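Local atomic coordinates of cytochrome c XoxG (Methylobacterium extorquens, PDB entry 6ONQ), a protein that binds a covalently attached heme c and probably carries electrons away from lanthanide-dependent methanol oxidation. Residues Trp82-Tyr88 with Asp158-Tyr162. Residues are numbered along the deposited sequence; the frame is centred on the assembly and turned at random.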
ATOM      1  N   TRP A  82      -0.609  -4.352  -9.613  1.00 28.37           N
ATOM      2  CA  TRP A  82      -1.980  -4.668  -9.232  1.00 22.31           C
ATOM      3  C   TRP A  82      -2.273  -4.238  -7.802  1.00 27.12           C
ATOM      4  O   TRP A  82      -3.294  -3.595  -7.530  1.00 31.64           O
ATOM      5  CB  TRP A  82      -2.249  -6.160  -9.400  1.00 26.73           C
ATOM      6  CG  TRP A  82      -3.542  -6.537  -8.778  1.00 31.77           C
ATOM      7  CD1 TRP A  82      -3.723  -7.259  -7.635  1.00 42.67           C
ATOM      8  CD2 TRP A  82      -4.845  -6.180  -9.241  1.00 31.00           C
ATOM      9  NE1 TRP A  82      -5.063  -7.383  -7.361  1.00 41.45           N
ATOM     10  CE2 TRP A  82      -5.774  -6.727  -8.333  1.00 50.62           C
ATOM     11  CE3 TRP A  82      -5.319  -5.450 -10.335  1.00 43.04           C
ATOM     12  CZ2 TRP A  82      -7.149  -6.565  -8.486  1.00 47.81           C
ATOM     13  CZ3 TRP A  82      -6.683  -5.294 -10.488  1.00 34.20           C
ATOM     14  CH2 TRP A  82      -7.582  -5.851  -9.569  1.00 49.89           C
ATOM     15  N   PHE A  83      -1.380  -4.566  -6.872  1.00 33.72           N
ATOM     16  CA  PHE A  83      -1.698  -4.362  -5.463  1.00 26.22           C
ATOM     17  C   PHE A  83      -1.713  -2.888  -5.085  1.00 25.16           C
ATOM     18  O   PHE A  83      -2.434  -2.503  -4.161  1.00 21.75           O
ATOM     19  CB  PHE A  83      -0.731  -5.145  -4.588  1.00 18.94           C
ATOM     20  CG  PHE A  83      -0.969  -6.614  -4.641  1.00 32.19           C
ATOM     21  CD1 PHE A  83      -0.585  -7.348  -5.749  1.00 47.70           C
ATOM     22  CD2 PHE A  83      -1.626  -7.257  -3.612  1.00 44.72           C
ATOM     23  CE1 PHE A  83      -0.827  -8.704  -5.812  1.00 52.56           C
ATOM     24  CE2 PHE A  83      -1.873  -8.619  -3.667  1.00 40.82           C
ATOM     25  CZ  PHE A  83      -1.475  -9.340  -4.764  1.00 51.92           C
ATOM     26  N   THR A  84      -0.961  -2.041  -5.783  1.00 22.66           N
ATOM     27  CA  THR A  84      -1.135  -0.613  -5.549  1.00 16.04           C
ATOM     28  C   THR A  84      -2.524  -0.169  -5.989  1.00 27.07           C
ATOM     29  O   THR A  84      -3.224   0.536  -5.254  1.00 32.38           O
ATOM     30  CB  THR A  84      -0.053   0.196  -6.261  1.00 22.92           C
ATOM     31  OG1 THR A  84       1.241  -0.192  -5.781  1.00 21.10           O
ATOM     32  CG2 THR A  84      -0.249   1.675  -5.992  1.00 17.87           C
ATOM     33  N   TYR A  85      -2.947  -0.589  -7.187  1.00 36.58           N
ATOM     34  CA  TYR A  85      -4.298  -0.285  -7.653  1.00 32.74           C
ATOM     35  C   TYR A  85      -5.341  -0.823  -6.679  1.00 27.62           C
ATOM     36  O   TYR A  85      -6.186  -0.072  -6.176  1.00 30.04           O
ATOM     37  CB  TYR A  85      -4.506  -0.862  -9.062  1.00 35.71           C
ATOM     38  CG  TYR A  85      -5.934  -0.808  -9.576  1.00 47.22           C
ATOM     39  CD1 TYR A  85      -6.450   0.351 -10.153  1.00 44.55           C
ATOM     40  CD2 TYR A  85      -6.765  -1.921  -9.491  1.00 49.20           C
ATOM     41  CE1 TYR A  85      -7.756   0.400 -10.622  1.00 55.62           C
ATOM     42  CE2 TYR A  85      -8.073  -1.881  -9.957  1.00 62.16           C
ATOM     43  CZ  TYR A  85      -8.563  -0.719 -10.521  1.00 68.27           C
ATOM     44  OH  TYR A  85      -9.862  -0.681 -10.984  1.00 65.21           O
ATOM     45  N   SER A  86      -5.270  -2.120  -6.372  1.00 23.33           N
ATOM     46  CA  SER A  86      -6.266  -2.739  -5.507  1.00 22.95           C
ATOM     47  C   SER A  86      -6.278  -2.102  -4.121  1.00 32.70           C
ATOM     48  O   SER A  86      -7.349  -1.852  -3.553  1.00 34.97           O
ATOM     49  CB  SER A  86      -6.003  -4.239  -5.412  1.00 28.36           C
ATOM     50  OG  SER A  86      -6.827  -4.834  -4.429  1.00 45.45           O
ATOM     51  N   GLY A  87      -5.095  -1.829  -3.564  1.00 28.52           N
ATOM     52  CA  GLY A  87      -5.014  -1.232  -2.242  1.00 14.00           C
ATOM     53  C   GLY A  87      -5.596   0.166  -2.160  1.00 14.52           C
ATOM     54  O   GLY A  87      -6.149   0.543  -1.124  1.00 12.19           O
ATOM     55  N   TYR A  88      -5.470   0.956  -3.232  1.00 20.88           N
ATOM     56  CA  TYR A  88      -6.157   2.245  -3.273  1.00 21.35           C
ATOM     57  C   TYR A  88      -7.649   2.057  -3.032  1.00 28.39           C
ATOM     58  O   TYR A  88      -8.246   2.721  -2.176  1.00 21.52           O
ATOM     59  CB  TYR A  88      -5.915   2.950  -4.616  1.00 16.72           C
ATOM     60  CG  TYR A  88      -6.683   4.264  -4.773  1.00 31.49           C
ATOM     61  CD1 TYR A  88      -8.017   4.276  -5.174  1.00 31.88           C
ATOM     62  CD2 TYR A  88      -6.074   5.494  -4.521  1.00 37.09           C
ATOM     63  CE1 TYR A  88      -8.724   5.465  -5.304  1.00 31.23           C
ATOM     64  CE2 TYR A  88      -6.780   6.693  -4.652  1.00 35.84           C
ATOM     65  CZ  TYR A  88      -8.106   6.669  -5.045  1.00 43.24           C
ATOM     66  OH  TYR A  88      -8.825   7.842  -5.183  1.00 43.28           O
ATOM     67  N   ASP A 158      -2.467  -5.449   0.052  1.00 18.42           N
ATOM     68  CA  ASP A 158      -2.845  -4.381  -0.861  1.00 18.15           C
ATOM     69  C   ASP A 158      -2.776  -3.023  -0.169  1.00 16.35           C
ATOM     70  O   ASP A 158      -2.211  -2.062  -0.703  1.00 19.33           O
ATOM     71  CB  ASP A 158      -4.245  -4.648  -1.404  1.00 26.32           C
ATOM     72  CG  ASP A 158      -4.394  -6.053  -1.979  1.00 38.56           C
ATOM     73  OD1 ASP A 158      -3.886  -7.021  -1.362  1.00 35.48           O
ATOM     74  OD2 ASP A 158      -5.032  -6.188  -3.050  1.00 41.50           O
ATOM     75  N   LEU A 159      -3.323  -2.932   1.040  1.00 11.05           N
ATOM     76  CA  LEU A 159      -3.282  -1.666   1.759  1.00 14.26           C
ATOM     77  C   LEU A 159      -1.850  -1.255   2.078  1.00 20.43           C
ATOM     78  O   LEU A 159      -1.498  -0.076   1.951  1.00 23.23           O
ATOM     79  CB  LEU A 159      -4.117  -1.771   3.029  1.00 17.17           C
ATOM     80  CG  LEU A 159      -5.605  -1.965   2.714  1.00 15.30           C
ATOM     81  CD1 LEU A 159      -6.346  -2.633   3.862  1.00 11.01           C
ATOM     82  CD2 LEU A 159      -6.230  -0.625   2.362  1.00 16.24           C
ATOM     83  N   TYR A 160      -1.006  -2.222   2.469  1.00 21.79           N
ATOM     84  CA  TYR A 160       0.393  -1.930   2.777  1.00  8.45           C
ATOM     85  C   TYR A 160       1.125  -1.395   1.557  1.00 10.61           C
ATOM     86  O   TYR A 160       1.801  -0.362   1.626  1.00 16.23           O
ATOM     87  CB  TYR A 160       1.090  -3.182   3.306  1.00  8.10           C
ATOM     88  CG  TYR A 160       2.538  -2.940   3.666  1.00 14.94           C
ATOM     89  CD1 TYR A 160       2.879  -2.165   4.771  1.00 17.50           C
ATOM     90  CD2 TYR A 160       3.571  -3.465   2.891  1.00 14.84           C
ATOM     91  CE1 TYR A 160       4.202  -1.925   5.098  1.00 11.90           C
ATOM     92  CE2 TYR A 160       4.904  -3.230   3.216  1.00 13.77           C
ATOM     93  CZ  TYR A 160       5.206  -2.459   4.321  1.00 17.18           C
ATOM     94  OH  TYR A 160       6.515  -2.213   4.664  1.00 34.18           O
ATOM     95  N   VAL A 161       0.991  -2.082   0.424  1.00 12.49           N
ATOM     96  CA  VAL A 161       1.694  -1.690  -0.795  1.00 14.25           C
ATOM     97  C   VAL A 161       1.320  -0.269  -1.205  1.00 12.85           C
ATOM     98  O   VAL A 161       2.187   0.585  -1.416  1.00 15.74           O
ATOM     99  CB  VAL A 161       1.398  -2.699  -1.914  1.00 13.67           C
ATOM    100  CG1 VAL A 161       1.873  -2.174  -3.231  1.00 17.94           C
ATOM    101  CG2 VAL A 161       2.064  -4.023  -1.600  1.00 14.25           C
ATOM    102  N   TYR A 162       0.025   0.003  -1.327  1.00 15.25           N
ATOM    103  CA  TYR A 162      -0.428   1.338  -1.706  1.00 13.19           C
ATOM    104  C   TYR A 162       0.075   2.406  -0.729  1.00 17.71           C
ATOM    105  O   TYR A 162       0.610   3.444  -1.135  1.00 12.77           O
ATOM    106  CB  TYR A 162      -1.959   1.348  -1.781  1.00 11.73           C
ATOM    107  CG  TYR A 162      -2.523   2.735  -1.798  1.00 14.79           C
ATOM    108  CD1 TYR A 162      -2.273   3.577  -2.861  1.00 11.87           C
ATOM    109  CD2 TYR A 162      -3.268   3.222  -0.737  1.00 11.61           C
ATOM    110  CE1 TYR A 162      -2.754   4.847  -2.878  1.00  7.93           C
ATOM    111  CE2 TYR A 162      -3.760   4.505  -0.757  1.00  7.43           C
ATOM    112  CZ  TYR A 162      -3.495   5.308  -1.835  1.00  5.10           C
ATOM    113  OH  TYR A 162      -3.971   6.596  -1.891  1.00 34.03           O
TER
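G87 and D158 bring their CA atoms to 4.1 Å where helix 82-94 meets helix 156-167. The axes of the two short segments pass 7.2 Å apart at a crossing angle of -104°, close to perpendicular. With no side chain at G87, backbone meets backbone: G87 CA lies 3.3 Å from D158 O in a CA-H...O contact. Helices 82-94 and 156-167 correspond to the first and last helices of the class I cytochrome c core, whose near-perpendicular crossing is a hallmark of the fold, and the glycine at the crossing fits that pattern. The heme lies beyond L159, whose side chain also approaches that of C95, which is covalently bonded to the heme.

A polar bond ties one side of the crossing. S86 OG donates a 2.6 Å hydrogen bond to D158 OD2, reaching the lone pair that faces away from OD1; with OG anti to the backbone N (chi1 171°), the hydroxyl is carried toward the carboxylate. The other oxygen, OD1, sits near the plane of the F83 ring at its CD2 edge. V161 forms a separate apolar patch, its CG1 packing on F83 CB and against T84, whose OG1 hydrogen-bonds D81.

Towards the C-terminal end of both segments the Y162 ring covers the backbone of Y88: Y88 CA stands 3.9 Å from the ring centroid, over the centre of the face, a CH-pi contact. The Y88 ring then turns an edge toward that face, in an offset edge-to-face pair with planes at 80°.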